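Local coordinates for 6b protein (Agrobacterium vitis, PDB 3AQ2) that disturbs plant cell proliferation, probably by acting on the miRNA machinery of the host as a toxin with an ADP-ribosylation fold, at residues S39-F44 against D56-D62; S88-V94 against R161-Y165; M98-L103 against D149-G153. All coordinates share one frame; numbering follows the deposited sequence.

Contact 1 of 3, residues S39-F44 against D56-D62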
ATOM      1  N   SER A  39      -4.861   9.259 -14.909  1.00 22.38           N
ATOM      2  CA  SER A  39      -3.701  10.109 -15.251  1.00 23.05           C
ATOM      3  C   SER A  39      -2.469   9.854 -14.389  1.00 22.85           C
ATOM      4  O   SER A  39      -2.518   9.107 -13.417  1.00 21.46           O
ATOM      5  CB  SER A  39      -4.056  11.604 -15.245  1.00 23.99           C
ATOM      6  OG  SER A  39      -3.774  12.188 -13.985  1.00 22.67           O
ATOM      7  N   GLN A  40      -1.372  10.524 -14.754  1.00 23.62           N
ATOM      8  CA  GLN A  40      -0.091  10.418 -14.058  1.00 23.86           C
ATOM      9  C   GLN A  40      -0.093  11.100 -12.693  1.00 22.78           C
ATOM     10  O   GLN A  40       0.765  10.820 -11.854  1.00 22.68           O
ATOM     11  CB  GLN A  40       1.040  10.984 -14.929  1.00 25.07           C
ATOM     12  CG  GLN A  40       1.034  12.504 -15.115  1.00 27.07           C
ATOM     13  CD  GLN A  40       0.334  12.969 -16.384  1.00 31.18           C
ATOM     14  OE1 GLN A  40       0.800  13.895 -17.052  1.00 33.80           O
ATOM     15  NE2 GLN A  40      -0.784  12.335 -16.725  1.00 32.14           N
ATOM     16  N   LEU A  41      -1.049  12.005 -12.494  1.00 22.93           N
ATOM     17  CA  LEU A  41      -1.146  12.786 -11.271  1.00 22.12           C
ATOM     18  C   LEU A  41      -2.561  12.656 -10.720  1.00 20.52           C
ATOM     19  O   LEU A  41      -3.512  13.155 -11.327  1.00 21.15           O
ATOM     20  CB  LEU A  41      -0.840  14.260 -11.578  1.00 23.67           C
ATOM     21  CG  LEU A  41      -0.500  15.212 -10.427  1.00 26.00           C
ATOM     22  CD1 LEU A  41      -1.628  15.337  -9.438  1.00 28.78           C
ATOM     23  CD2 LEU A  41       0.766  14.794  -9.721  1.00 28.17           C
ATOM     24  N   VAL A  42      -2.695  12.008  -9.566  1.00 17.93           N
ATOM     25  CA  VAL A  42      -4.013  11.674  -9.034  1.00 16.40           C
ATOM     26  C   VAL A  42      -4.249  12.277  -7.649  1.00 14.81           C
ATOM     27  O   VAL A  42      -3.702  11.798  -6.667  1.00 13.71           O
ATOM     28  CB  VAL A  42      -4.227  10.135  -8.974  1.00 15.98           C
ATOM     29  CG1 VAL A  42      -5.640   9.795  -8.533  1.00 16.11           C
ATOM     30  CG2 VAL A  42      -3.940   9.491 -10.327  1.00 16.02           C
ATOM     31  N   TYR A  43      -5.081  13.320  -7.592  1.00 15.42           N
ATOM     32  CA  TYR A  43      -5.630  13.793  -6.320  1.00 14.89           C
ATOM     33  C   TYR A  43      -6.847  12.943  -6.000  1.00 14.30           C
ATOM     34  O   TYR A  43      -7.455  12.360  -6.903  1.00 14.65           O
ATOM     35  CB  TYR A  43      -5.997  15.270  -6.389  1.00 16.38           C
ATOM     36  CG  TYR A  43      -4.783  16.161  -6.368  1.00 16.76           C
ATOM     37  CD1 TYR A  43      -4.130  16.494  -7.550  1.00 18.94           C
ATOM     38  CD2 TYR A  43      -4.246  16.624  -5.162  1.00 16.89           C
ATOM     39  CE1 TYR A  43      -3.007  17.304  -7.543  1.00 19.74           C
ATOM     40  CE2 TYR A  43      -3.115  17.442  -5.151  1.00 17.30           C
ATOM     41  CZ  TYR A  43      -2.498  17.764  -6.349  1.00 19.51           C
ATOM     42  OH  TYR A  43      -1.368  18.558  -6.388  1.00 21.96           O
ATOM     43  N   PHE A  44      -7.204  12.854  -4.724  1.00 13.40           N
ATOM     44  CA  PHE A  44      -8.237  11.889  -4.329  1.00 13.49           C
ATOM     45  C   PHE A  44      -9.054  12.262  -3.111  1.00 14.12           C
ATOM     46  O   PHE A  44     -10.246  11.958  -3.060  1.00 15.77           O
ATOM     47  CB  PHE A  44      -7.638  10.489  -4.142  1.00 12.55           C
ATOM     48  CG  PHE A  44      -6.471  10.434  -3.179  1.00 12.63           C
ATOM     49  CD1 PHE A  44      -6.680  10.145  -1.823  1.00 12.23           C
ATOM     50  CD2 PHE A  44      -5.177  10.676  -3.622  1.00 12.44           C
ATOM     51  CE1 PHE A  44      -5.606  10.088  -0.925  1.00 12.23           C
ATOM     52  CE2 PHE A  44      -4.084  10.617  -2.727  1.00 12.82           C
ATOM     53  CZ  PHE A  44      -4.311  10.332  -1.376  1.00 12.77           C
ATOM     54  N   ASP A  56      -3.709  18.329  -0.313  1.00 13.35           N
ATOM     55  CA  ASP A  56      -2.415  18.432  -0.992  1.00 14.37           C
ATOM     56  C   ASP A  56      -1.792  17.092  -1.416  1.00 13.49           C
ATOM     57  O   ASP A  56      -0.750  17.088  -2.072  1.00 13.96           O
ATOM     58  CB  ASP A  56      -1.420  19.227  -0.144  1.00 15.08           C
ATOM     59  CG  ASP A  56      -1.812  20.683  -0.004  1.00 17.27           C
ATOM     60  OD1 ASP A  56      -2.193  21.298  -1.025  1.00 19.18           O
ATOM     61  OD2 ASP A  56      -1.740  21.221   1.124  1.00 19.16           O
ATOM     62  N   GLU A  57      -2.421  15.976  -1.062  1.00 12.61           N
ATOM     63  CA  GLU A  57      -1.815  14.658  -1.325  1.00 12.06           C
ATOM     64  C   GLU A  57      -2.153  14.166  -2.730  1.00 12.05           C
ATOM     65  O   GLU A  57      -3.321  14.180  -3.127  1.00 12.77           O
ATOM     66  CB  GLU A  57      -2.254  13.631  -0.279  1.00 11.38           C
ATOM     67  CG  GLU A  57      -1.437  12.344  -0.343  1.00 11.31           C
ATOM     68  CD  GLU A  57      -1.615  11.432   0.872  1.00 11.53           C
ATOM     69  OE1 GLU A  57      -2.484  11.706   1.726  1.00 12.16           O
ATOM     70  OE2 GLU A  57      -0.857  10.442   0.961  1.00 11.35           O
ATOM     71  N   TYR A  58      -1.140  13.731  -3.480  1.00 12.09           N
ATOM     72  CA  TYR A  58      -1.370  13.250  -4.843  1.00 12.93           C
ATOM     73  C   TYR A  58      -0.580  11.981  -5.122  1.00 13.20           C
ATOM     74  O   TYR A  58       0.525  11.812  -4.606  1.00 12.31           O
ATOM     75  CB  TYR A  58      -1.025  14.338  -5.874  1.00 14.15           C
ATOM     76  CG  TYR A  58       0.431  14.766  -5.858  1.00 15.01           C
ATOM     77  CD1 TYR A  58       1.384  14.048  -6.570  1.00 15.99           C
ATOM     78  CD2 TYR A  58       0.850  15.893  -5.145  1.00 16.25           C
ATOM     79  CE1 TYR A  58       2.726  14.418  -6.573  1.00 17.26           C
ATOM     80  CE2 TYR A  58       2.207  16.275  -5.139  1.00 16.67           C
ATOM     81  CZ  TYR A  58       3.130  15.521  -5.855  1.00 17.08           C
ATOM     82  OH  TYR A  58       4.474  15.854  -5.882  1.00 19.23           O
ATOM     83  N   LEU A  59      -1.172  11.082  -5.900  1.00 13.79           N
ATOM     84  CA  LEU A  59      -0.488   9.865  -6.316  1.00 15.25           C
ATOM     85  C   LEU A  59       0.324  10.149  -7.549  1.00 16.72           C
ATOM     86  O   LEU A  59      -0.119  10.868  -8.448  1.00 16.63           O
ATOM     87  CB  LEU A  59      -1.479   8.739  -6.646  1.00 14.96           C
ATOM     88  CG  LEU A  59      -2.546   8.354  -5.627  1.00 16.00           C
ATOM     89  CD1 LEU A  59      -3.320   7.145  -6.140  1.00 16.33           C
ATOM     90  CD2 LEU A  59      -1.935   8.059  -4.275  1.00 16.73           C
ATOM     91  N   LEU A  60       1.499   9.524  -7.586  1.00 18.48           N
ATOM     92  CA  LEU A  60       2.359   9.523  -8.749  1.00 20.50           C
ATOM     93  C   LEU A  60       2.167   8.145  -9.376  1.00 19.82           C
ATOM     94  O   LEU A  60       2.630   7.145  -8.835  1.00 19.91           O
ATOM     95  CB  LEU A  60       3.822   9.733  -8.323  1.00 20.79           C
ATOM     96  CG  LEU A  60       4.223  10.992  -7.524  1.00 22.72           C
ATOM     97  CD1 LEU A  60       3.659  10.990  -6.113  1.00 24.83           C
ATOM     98  CD2 LEU A  60       5.734  11.100  -7.447  1.00 23.16           C
ATOM     99  N   SER A  61       1.446   8.086 -10.487  1.00 19.59           N
ATOM    100  CA  SER A  61       1.057   6.794 -11.052  1.00 20.10           C
ATOM    101  C   SER A  61       2.035   6.254 -12.098  1.00 20.15           C
ATOM    102  O   SER A  61       1.885   5.117 -12.554  1.00 20.19           O
ATOM    103  CB  SER A  61      -0.340   6.882 -11.648  1.00 20.38           C
ATOM    104  OG  SER A  61      -0.380   7.892 -12.628  1.00 24.45           O
ATOM    105  N   ASP A  62       3.023   7.072 -12.470  1.00 20.04           N
ATOM    106  CA  ASP A  62       4.146   6.629 -13.310  1.00 20.12           C
ATOM    107  C   ASP A  62       5.228   5.961 -12.461  1.00 19.88           C
ATOM    108  O   ASP A  62       6.417   6.325 -12.526  1.00 21.28           O
ATOM    109  CB  ASP A  62       4.768   7.808 -14.052  1.00 20.75           C
ATOM    110  CG  ASP A  62       3.928   8.287 -15.209  1.00 21.45           C
ATOM    111  OD1 ASP A  62       3.102   7.503 -15.731  1.00 22.48           O
ATOM    112  OD2 ASP A  62       4.108   9.455 -15.612  1.00 20.04           O
TER
HETATM  113  O   HOH W   1      -0.229  19.130  -3.834  1.00 25.78           O
HETATM  114  O   HOH W   2      -5.975  14.323  -2.451  1.00 13.60           O
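Tyr43 lays its ring over the CB of Tyr58: this carbon stands 3.7 Å from the ring centroid and 10° off the normal, a CH-pi contact in a two-stranded antiparallel sheet. The two side chains run side by side and point the same way, but the rings are oblique, their planes at 52°. On the same face, Leu41 brings CD1 to the CB of Tyr58 and CD2 to its ring atom CD1. The opposite face, carrying Val42 and Leu59, is buried; there Val42 CB meets Leu59 CB at 3.9 Å, with Phe34 of helix 20-38 and Tyr195 lying against Leu59. The strands are in register at the hydrogen-bonded pair Val42-Leu59, whose Val42 N to Leu59 O bond lies in the carbonyl plane on a lone pair. Phe44, its CG set between N and C, puts CE2 against Leu59 CD2 and CZ close to Glu57 CG, both oblique to the ring. The carboxylate beyond is held by Ser140 and Arg161. A water links Tyr43 OH to Asp56 O. Ser39, just past helix 20-38, forms an ST turn through its OG, while its carbonyl O receives the hydroxyl of Ser61, OG to O 2.6 Å, tilted 23° from the carbonyl plane.

Contact 2 of 3, residues S88-V94 against R161-Y165; sequences SPAFGTV and RQGNY
Tyr165 reaches across to the 88-94 segment with a ring whose far end does the touching. Its CB makes no contact there; chi1 of -74° sets CG anti to the carbonyl carbon and brings the ring alongside Ser88 and Val94. CE1 then comes within 3.8 Å of Val94 CG2, CZ lies nearer that methyl at 3.6 Å, and OH is nearer still. The two side chains cross at about a right angle. At the ring edge, near its plane, Ser88 OG stands 2.9 Å from Tyr165 OH; the partners that are clear are Gly117 N for the serine oxygen and Ser115 O for the tyrosine hydroxyl.

The backbones pair antiparallel at Thr93 and Arg161, where N of Thr93 bonds O of Arg161 and N of Arg161 bonds O of Thr93, at 159° and 171°. Beyond this pair the chain makes a type I' turn from Gln162 to Tyr165. Gly92 and Gly163 pass with CA atoms 3.5 Å apart, an approach that leaves no room for a CB on either. One water joins Ser88 OG, Pro89 O and Gly163 O; another lies within bonding distance of Phe91 O, Thr93 OG1 and Arg161 NH1, while the stronger partners are Pro85 O for Thr93 and Glu57 for Arg161. The contact sits where strand 93-96 meets strand 154-161, with Ile146 of strand 143-151 against Tyr165 and Ser115, ending helix 105-115, at its hydroxyl.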
ATOM      1  N   SER A  88       2.103   1.221  11.756  1.00 11.64           N
ATOM      2  CA  SER A  88       3.182   1.655  12.620  1.00 13.46           C
ATOM      3  C   SER A  88       2.637   2.824  13.448  1.00 13.68           C
ATOM      4  O   SER A  88       1.651   3.449  13.043  1.00 13.71           O
ATOM      5  CB  SER A  88       4.368   2.090  11.744  1.00 13.98           C
ATOM      6  OG  SER A  88       5.603   1.853  12.395  1.00 18.31           O
ATOM      7  N   PRO A  89       3.248   3.123  14.612  1.00 14.23           N
ATOM      8  CA  PRO A  89       2.744   4.258  15.402  1.00 14.68           C
ATOM      9  C   PRO A  89       2.950   5.622  14.716  1.00 14.61           C
ATOM     10  O   PRO A  89       3.569   5.694  13.648  1.00 13.94           O
ATOM     11  CB  PRO A  89       3.536   4.155  16.717  1.00 15.90           C
ATOM     12  CG  PRO A  89       4.764   3.428  16.380  1.00 15.94           C
ATOM     13  CD  PRO A  89       4.366   2.441  15.289  1.00 14.32           C
ATOM     14  N   ALA A  90       2.424   6.689  15.321  1.00 14.90           N
ATOM     15  CA  ALA A  90       2.487   8.030  14.718  1.00 15.08           C
ATOM     16  C   ALA A  90       1.886   8.048  13.297  1.00 15.01           C
ATOM     17  O   ALA A  90       2.391   8.737  12.388  1.00 15.09           O
ATOM     18  CB  ALA A  90       3.917   8.575  14.736  1.00 15.20           C
ATOM     19  N   PHE A  91       0.815   7.266  13.126  1.00 14.84           N
ATOM     20  CA  PHE A  91       0.017   7.217  11.890  1.00 14.38           C
ATOM     21  C   PHE A  91       0.819   6.856  10.643  1.00 13.84           C
ATOM     22  O   PHE A  91       0.524   7.322   9.545  1.00 14.37           O
ATOM     23  CB  PHE A  91      -0.759   8.525  11.682  1.00 15.78           C
ATOM     24  CG  PHE A  91      -1.486   8.988  12.908  1.00 17.36           C
ATOM     25  CD1 PHE A  91      -1.013  10.067  13.647  1.00 20.19           C
ATOM     26  CD2 PHE A  91      -2.632   8.326  13.340  1.00 17.67           C
ATOM     27  CE1 PHE A  91      -1.687  10.500  14.789  1.00 22.47           C
ATOM     28  CE2 PHE A  91      -3.315   8.749  14.484  1.00 21.29           C
ATOM     29  CZ  PHE A  91      -2.836   9.839  15.212  1.00 21.76           C
ATOM     30  N   GLY A  92       1.815   5.992  10.819  1.00 12.80           N
ATOM     31  CA  GLY A  92       2.684   5.602   9.716  1.00 11.61           C
ATOM     32  C   GLY A  92       2.109   4.462   8.917  1.00 11.20           C
ATOM     33  O   GLY A  92       1.550   3.519   9.481  1.00 10.80           O
ATOM     34  N   THR A  93       2.260   4.538   7.597  1.00  9.96           N
ATOM     35  CA  THR A  93       1.977   3.394   6.735  1.00  9.44           C
ATOM     36  C   THR A  93       3.235   3.033   5.953  1.00  9.61           C
ATOM     37  O   THR A  93       3.739   3.841   5.158  1.00 10.03           O
ATOM     38  CB  THR A  93       0.831   3.675   5.744  1.00  9.37           C
ATOM     39  OG1 THR A  93      -0.343   4.076   6.470  1.00 11.13           O
ATOM     40  CG2 THR A  93       0.530   2.412   4.909  1.00  9.26           C
ATOM     41  N   VAL A  94       3.723   1.820   6.193  1.00  9.11           N
ATOM     42  CA  VAL A  94       4.917   1.313   5.540  1.00  9.21           C
ATOM     43  C   VAL A  94       4.512   0.396   4.384  1.00  9.04           C
ATOM     44  O   VAL A  94       3.724  -0.555   4.560  1.00  9.14           O
ATOM     45  CB  VAL A  94       5.835   0.559   6.545  1.00  9.55           C
ATOM     46  CG1 VAL A  94       7.005  -0.104   5.839  1.00 10.79           C
ATOM     47  CG2 VAL A  94       6.331   1.501   7.642  1.00 11.66           C
ATOM     48  N   ARG A 161       4.812   6.453   4.748  1.00  9.43           N
ATOM     49  CA  ARG A 161       4.009   7.672   4.828  1.00 10.15           C
ATOM     50  C   ARG A 161       3.862   8.018   6.301  1.00 10.96           C
ATOM     51  O   ARG A 161       3.321   7.220   7.088  1.00 11.34           O
ATOM     52  CB  ARG A 161       2.628   7.434   4.214  1.00  9.37           C
ATOM     53  CG  ARG A 161       1.731   8.659   4.186  1.00 10.05           C
ATOM     54  CD  ARG A 161       0.333   8.254   3.687  1.00  9.60           C
ATOM     55  NE  ARG A 161      -0.560   9.408   3.565  1.00  9.97           N
ATOM     56  CZ  ARG A 161      -1.184   9.981   4.599  1.00 11.52           C
ATOM     57  NH1 ARG A 161      -1.001   9.512   5.834  1.00 10.83           N
ATOM     58  NH2 ARG A 161      -1.990  11.022   4.403  1.00 13.44           N
ATOM     59  N   GLN A 162       4.348   9.199   6.683  1.00 12.00           N
ATOM     60  CA  GLN A 162       4.318   9.635   8.085  1.00 13.47           C
ATOM     61  C   GLN A 162       5.025   8.631   9.025  1.00 13.81           C
ATOM     62  O   GLN A 162       5.982   7.984   8.612  1.00 13.52           O
ATOM     63  CB  GLN A 162       2.878   9.974   8.506  1.00 13.94           C
ATOM     64  CG  GLN A 162       2.293  11.139   7.694  1.00 16.17           C
ATOM     65  CD  GLN A 162       3.022  12.466   7.952  1.00 17.14           C
ATOM     66  OE1 GLN A 162       3.786  12.954   7.110  1.00 19.54           O
ATOM     67  NE2 GLN A 162       2.804  13.037   9.124  1.00 17.84           N
ATOM     68  N   GLY A 163       4.593   8.521  10.283  1.00 14.68           N
ATOM     69  CA  GLY A 163       5.212   7.569  11.213  1.00 15.66           C
ATOM     70  C   GLY A 163       6.580   7.956  11.778  1.00 17.01           C
ATOM     71  O   GLY A 163       7.240   7.118  12.398  1.00 17.75           O
ATOM     72  N   ASN A 164       7.023   9.195  11.566  1.00 18.30           N
ATOM     73  CA  ASN A 164       8.304   9.659  12.157  1.00 21.05           C
ATOM     74  C   ASN A 164       9.563   8.890  11.687  1.00 20.75           C
ATOM     75  O   ASN A 164      10.601   8.881  12.365  1.00 22.67           O
ATOM     76  CB  ASN A 164       8.246   9.637  13.699  1.00 22.37           C
ATOM     77  CG  ASN A 164       7.257  10.639  14.288  1.00 25.73           C
ATOM     78  OD1 ASN A 164       7.007  11.711  13.732  1.00 29.49           O
ATOM     79  ND2 ASN A 164       6.708  10.291  15.449  1.00 30.10           N
ATOM     80  N   TYR A 165       9.462   8.243  10.534  1.00 19.28           N
ATOM     81  CA  TYR A 165      10.602   7.637   9.861  1.00 17.90           C
ATOM     82  C   TYR A 165      11.519   8.703   9.289  1.00 18.79           C
ATOM     83  O   TYR A 165      11.097   9.843   9.064  1.00 18.95           O
ATOM     84  CB  TYR A 165      10.103   6.753   8.714  1.00 16.26           C
ATOM     85  CG  TYR A 165       9.498   5.463   9.198  1.00 14.98           C
ATOM     86  CD1 TYR A 165       8.152   5.391   9.556  1.00 13.95           C
ATOM     87  CD2 TYR A 165      10.283   4.313   9.314  1.00 14.05           C
ATOM     88  CE1 TYR A 165       7.598   4.201  10.013  1.00 11.85           C
ATOM     89  CE2 TYR A 165       9.738   3.118   9.767  1.00 12.37           C
ATOM     90  CZ  TYR A 165       8.400   3.073  10.118  1.00 13.52           C
ATOM     91  OH  TYR A 165       7.875   1.890  10.573  1.00 14.16           O
TER
HETATM   92  O   HOH W   3       6.154   4.775  13.215  1.00 20.68           O
HETATM   93  O   HOH W   4       2.888  11.666  12.084  1.00 38.46           O
HETATM   94  O   HOH W   5      -0.018   6.930   6.774  1.00 13.66           O

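Contact 3 of 3, residues M98-L103 against D149-G153; sequences MPPWLL and DVIRG
Met98 and Asp149 have CA atoms 8.8 Å apart, and Leu102 and Ile151 are 8.4 Å apart, spacings too wide for backbone pairing, so every contact involves at least one side chain. Segment 98-103 is a loop with a type I turn from Pro99 to Leu102, closed by Leu102 N to Pro99 O; segment 149-153 is the end of strand 143-151 and the start of the turn after it, where Arg152 has positive phi.

Met98 runs extended beyond CG, so that its terminal methyl CE reaches the strand. It meets Asp149 CB at 3.6 Å, the two side chains crossing at about a right angle, and comes to 4.0 Å from Ile151 CG1. The carboxylate of Asp149 is turned to Arg147, with which OD1 makes a salt bridge. Ile151 is shared: Leu102 CD2 lies 4.2 Å from its CB, and Leu103 CD2 approaches its CD1 more loosely.

Arg152 supplies the polar part. Bent at chi3 (-77°), its chain slides past Leu102 in the opposite direction and turns its guanidinium onto the leucine backbone. NH2 gives a 3.1 Å bond to Leu102 O at 166°; the acceptor lies 1° out of the guanidinium plane, and the donor is in the carbonyl plane on a lone pair. NH1 adds a weak bond to the same oxygen, so the group is gripped in its own plane, while Ile151 CG2 lies above one face, offset toward the rim.

Tyr156 of strand 154-161 lies against Met98, Pro99 and Leu102, and Ile111 of helix 105-115 against Leu103. The arrangement is a loop from strand 93-96 to helix 105-115 folded over the end of strand 143-151, the opposite outer strand of the three-stranded antiparallel sheet, within a chain whose fold is that of the ADP-ribosylation proteins.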
ATOM      1  N   MET A  98       8.705  -5.178  -2.362  1.00 10.89           N
ATOM      2  CA  MET A  98       8.768  -6.658  -2.328  1.00 11.41           C
ATOM      3  C   MET A  98       7.374  -7.183  -2.615  1.00 10.58           C
ATOM      4  O   MET A  98       6.458  -6.902  -1.841  1.00 10.23           O
ATOM      5  CB  MET A  98       9.185  -7.169  -0.957  1.00 11.57           C
ATOM      6  CG  MET A  98      10.608  -6.880  -0.583  1.00 12.73           C
ATOM      7  SD  MET A  98      10.951  -7.829   0.913  1.00 15.13           S
ATOM      8  CE  MET A  98      12.727  -7.633   1.019  1.00 17.29           C
ATOM      9  N   PRO A  99       7.200  -7.918  -3.732  1.00 10.70           N
ATOM     10  CA  PRO A  99       5.864  -8.382  -4.092  1.00 10.59           C
ATOM     11  C   PRO A  99       5.421  -9.571  -3.230  1.00 10.34           C
ATOM     12  O   PRO A  99       6.250 -10.199  -2.557  1.00 10.65           O
ATOM     13  CB  PRO A  99       6.023  -8.791  -5.558  1.00 11.22           C
ATOM     14  CG  PRO A  99       7.429  -9.261  -5.652  1.00 11.44           C
ATOM     15  CD  PRO A  99       8.204  -8.347  -4.725  1.00 11.03           C
ATOM     16  N   PRO A 100       4.115  -9.874  -3.236  1.00 10.84           N
ATOM     17  CA  PRO A 100       3.587 -10.913  -2.339  1.00 10.62           C
ATOM     18  C   PRO A 100       4.167 -12.324  -2.516  1.00 10.78           C
ATOM     19  O   PRO A 100       4.020 -13.152  -1.616  1.00 11.80           O
ATOM     20  CB  PRO A 100       2.072 -10.900  -2.638  1.00 11.60           C
ATOM     21  CG  PRO A 100       1.809  -9.591  -3.286  1.00 12.54           C
ATOM     22  CD  PRO A 100       3.051  -9.209  -4.014  1.00 11.28           C
ATOM     23  N   TRP A 101       4.818 -12.595  -3.651  1.00 10.21           N
ATOM     24  CA  TRP A 101       5.417 -13.910  -3.913  1.00 10.65           C
ATOM     25  C   TRP A 101       6.921 -13.963  -3.652  1.00 10.80           C
ATOM     26  O   TRP A 101       7.543 -15.001  -3.890  1.00 11.24           O
ATOM     27  CB  TRP A 101       5.156 -14.343  -5.365  1.00 11.34           C
ATOM     28  CG  TRP A 101       5.618 -13.313  -6.373  1.00 11.45           C
ATOM     29  CD1 TRP A 101       6.877 -13.176  -6.912  1.00 12.70           C
ATOM     30  CD2 TRP A 101       4.822 -12.268  -6.940  1.00 11.57           C
ATOM     31  NE1 TRP A 101       6.902 -12.105  -7.781  1.00 12.94           N
ATOM     32  CE2 TRP A 101       5.655 -11.531  -7.814  1.00 13.68           C
ATOM     33  CE3 TRP A 101       3.476 -11.892  -6.805  1.00 12.84           C
ATOM     34  CZ2 TRP A 101       5.188 -10.432  -8.545  1.00 12.85           C
ATOM     35  CZ3 TRP A 101       3.015 -10.774  -7.524  1.00 12.58           C
ATOM     36  CH2 TRP A 101       3.868 -10.076  -8.393  1.00 12.92           C
ATOM     37  N   LEU A 102       7.520 -12.863  -3.194  1.00 10.66           N
ATOM     38  CA  LEU A 102       8.986 -12.838  -3.054  1.00 11.74           C
ATOM     39  C   LEU A 102       9.471 -13.755  -1.941  1.00 12.02           C
ATOM     40  O   LEU A 102      10.454 -14.501  -2.104  1.00 12.78           O
ATOM     41  CB  LEU A 102       9.496 -11.412  -2.813  1.00 12.01           C
ATOM     42  CG  LEU A 102      11.024 -11.278  -2.867  1.00 13.43           C
ATOM     43  CD1 LEU A 102      11.558 -11.364  -4.304  1.00 16.94           C
ATOM     44  CD2 LEU A 102      11.469  -9.970  -2.209  1.00 15.10           C
ATOM     45  N   LEU A 103       8.767 -13.682  -0.815  1.00 12.20           N
ATOM     46  CA  LEU A 103       9.087 -14.449   0.390  1.00 13.46           C
ATOM     47  C   LEU A 103       7.828 -15.109   0.921  1.00 13.91           C
ATOM     48  O   LEU A 103       6.721 -14.659   0.634  1.00 14.13           O
ATOM     49  CB  LEU A 103       9.646 -13.518   1.466  1.00 13.76           C
ATOM     50  CG  LEU A 103      10.938 -12.763   1.131  1.00 15.43           C
ATOM     51  CD1 LEU A 103      11.237 -11.773   2.243  1.00 16.67           C
ATOM     52  CD2 LEU A 103      12.090 -13.719   0.929  1.00 17.47           C
ATOM     53  N   ASP A 149      16.275  -3.403   0.702  1.00 13.40           N
ATOM     54  CA  ASP A 149      16.684  -4.783   0.972  1.00 14.25           C
ATOM     55  C   ASP A 149      17.058  -5.472  -0.334  1.00 14.89           C
ATOM     56  O   ASP A 149      16.434  -5.226  -1.372  1.00 15.42           O
ATOM     57  CB  ASP A 149      15.558  -5.577   1.644  1.00 13.89           C
ATOM     58  CG  ASP A 149      15.217  -5.074   3.040  1.00 14.72           C
ATOM     59  OD1 ASP A 149      16.061  -4.404   3.685  1.00 16.77           O
ATOM     60  OD2 ASP A 149      14.101  -5.379   3.496  1.00 14.88           O
ATOM     61  N   VAL A 150      18.054  -6.357  -0.276  1.00 14.94           N
ATOM     62  CA  VAL A 150      18.510  -7.074  -1.458  1.00 16.07           C
ATOM     63  C   VAL A 150      18.200  -8.559  -1.273  1.00 16.25           C
ATOM     64  O   VAL A 150      18.663  -9.169  -0.314  1.00 17.32           O
ATOM     65  CB  VAL A 150      20.024  -6.852  -1.689  1.00 16.62           C
ATOM     66  CG1 VAL A 150      20.554  -7.730  -2.836  1.00 17.76           C
ATOM     67  CG2 VAL A 150      20.316  -5.373  -1.928  1.00 18.39           C
ATOM     68  N   ILE A 151      17.410  -9.119  -2.187  1.00 16.35           N
ATOM     69  CA  ILE A 151      17.062 -10.542  -2.171  1.00 16.96           C
ATOM     70  C   ILE A 151      17.338 -11.113  -3.556  1.00 17.85           C
ATOM     71  O   ILE A 151      16.921 -10.533  -4.556  1.00 17.48           O
ATOM     72  CB  ILE A 151      15.562 -10.737  -1.795  1.00 16.52           C
ATOM     73  CG1 ILE A 151      15.293 -10.343  -0.333  1.00 16.69           C
ATOM     74  CG2 ILE A 151      15.091 -12.172  -2.080  1.00 16.38           C
ATOM     75  CD1 ILE A 151      15.820 -11.337   0.697  1.00 18.11           C
ATOM     76  N   ARG A 152      18.041 -12.251  -3.609  1.00 18.79           N
ATOM     77  CA  ARG A 152      18.421 -12.897  -4.869  1.00 20.67           C
ATOM     78  C   ARG A 152      19.025 -11.869  -5.831  1.00 20.09           C
ATOM     79  O   ARG A 152      18.728 -11.862  -7.033  1.00 21.08           O
ATOM     80  CB  ARG A 152      17.237 -13.659  -5.502  1.00 20.60           C
ATOM     81  CG  ARG A 152      16.667 -14.791  -4.626  1.00 22.20           C
ATOM     82  CD  ARG A 152      15.581 -15.635  -5.339  1.00 22.10           C
ATOM     83  NE  ARG A 152      14.269 -14.981  -5.408  1.00 22.08           N
ATOM     84  CZ  ARG A 152      13.357 -14.961  -4.432  1.00 24.24           C
ATOM     85  NH1 ARG A 152      13.573 -15.563  -3.268  1.00 25.32           N
ATOM     86  NH2 ARG A 152      12.201 -14.343  -4.629  1.00 24.31           N
ATOM     87  N   GLY A 153      19.861 -10.992  -5.275  1.00 19.38           N
ATOM     88  CA  GLY A 153      20.644 -10.031  -6.050  1.00 19.88           C
ATOM     89  C   GLY A 153      19.900  -8.802  -6.541  1.00 19.31           C
ATOM     90  O   GLY A 153      20.470  -7.997  -7.286  1.00 20.35           O
TER

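In the fold
All three contacts are partly buried, but differently built. Contact 1 pairs two strands of a separate small sheet, with one face buried beneath helix 20-38 and the other partly exposed. Contacts 2 and 3 reach the same three-stranded sheet, at places whose centres are 22 Å apart: contact 2 still has backbone pairing, supplemented by close glycines and waters, whereas contact 3 relies on apolar side chains and an arginine bonded to a carbonyl. Contact 3 also falls between the two segments of contact 2 along the chain. Contacts 1 and 2 are directly joined by the salt bridge of Glu57 OE1 with Arg161 NH2, 2.8 Å, while contacts 1 and 3 stay about 15 Å apart at their nearest atoms.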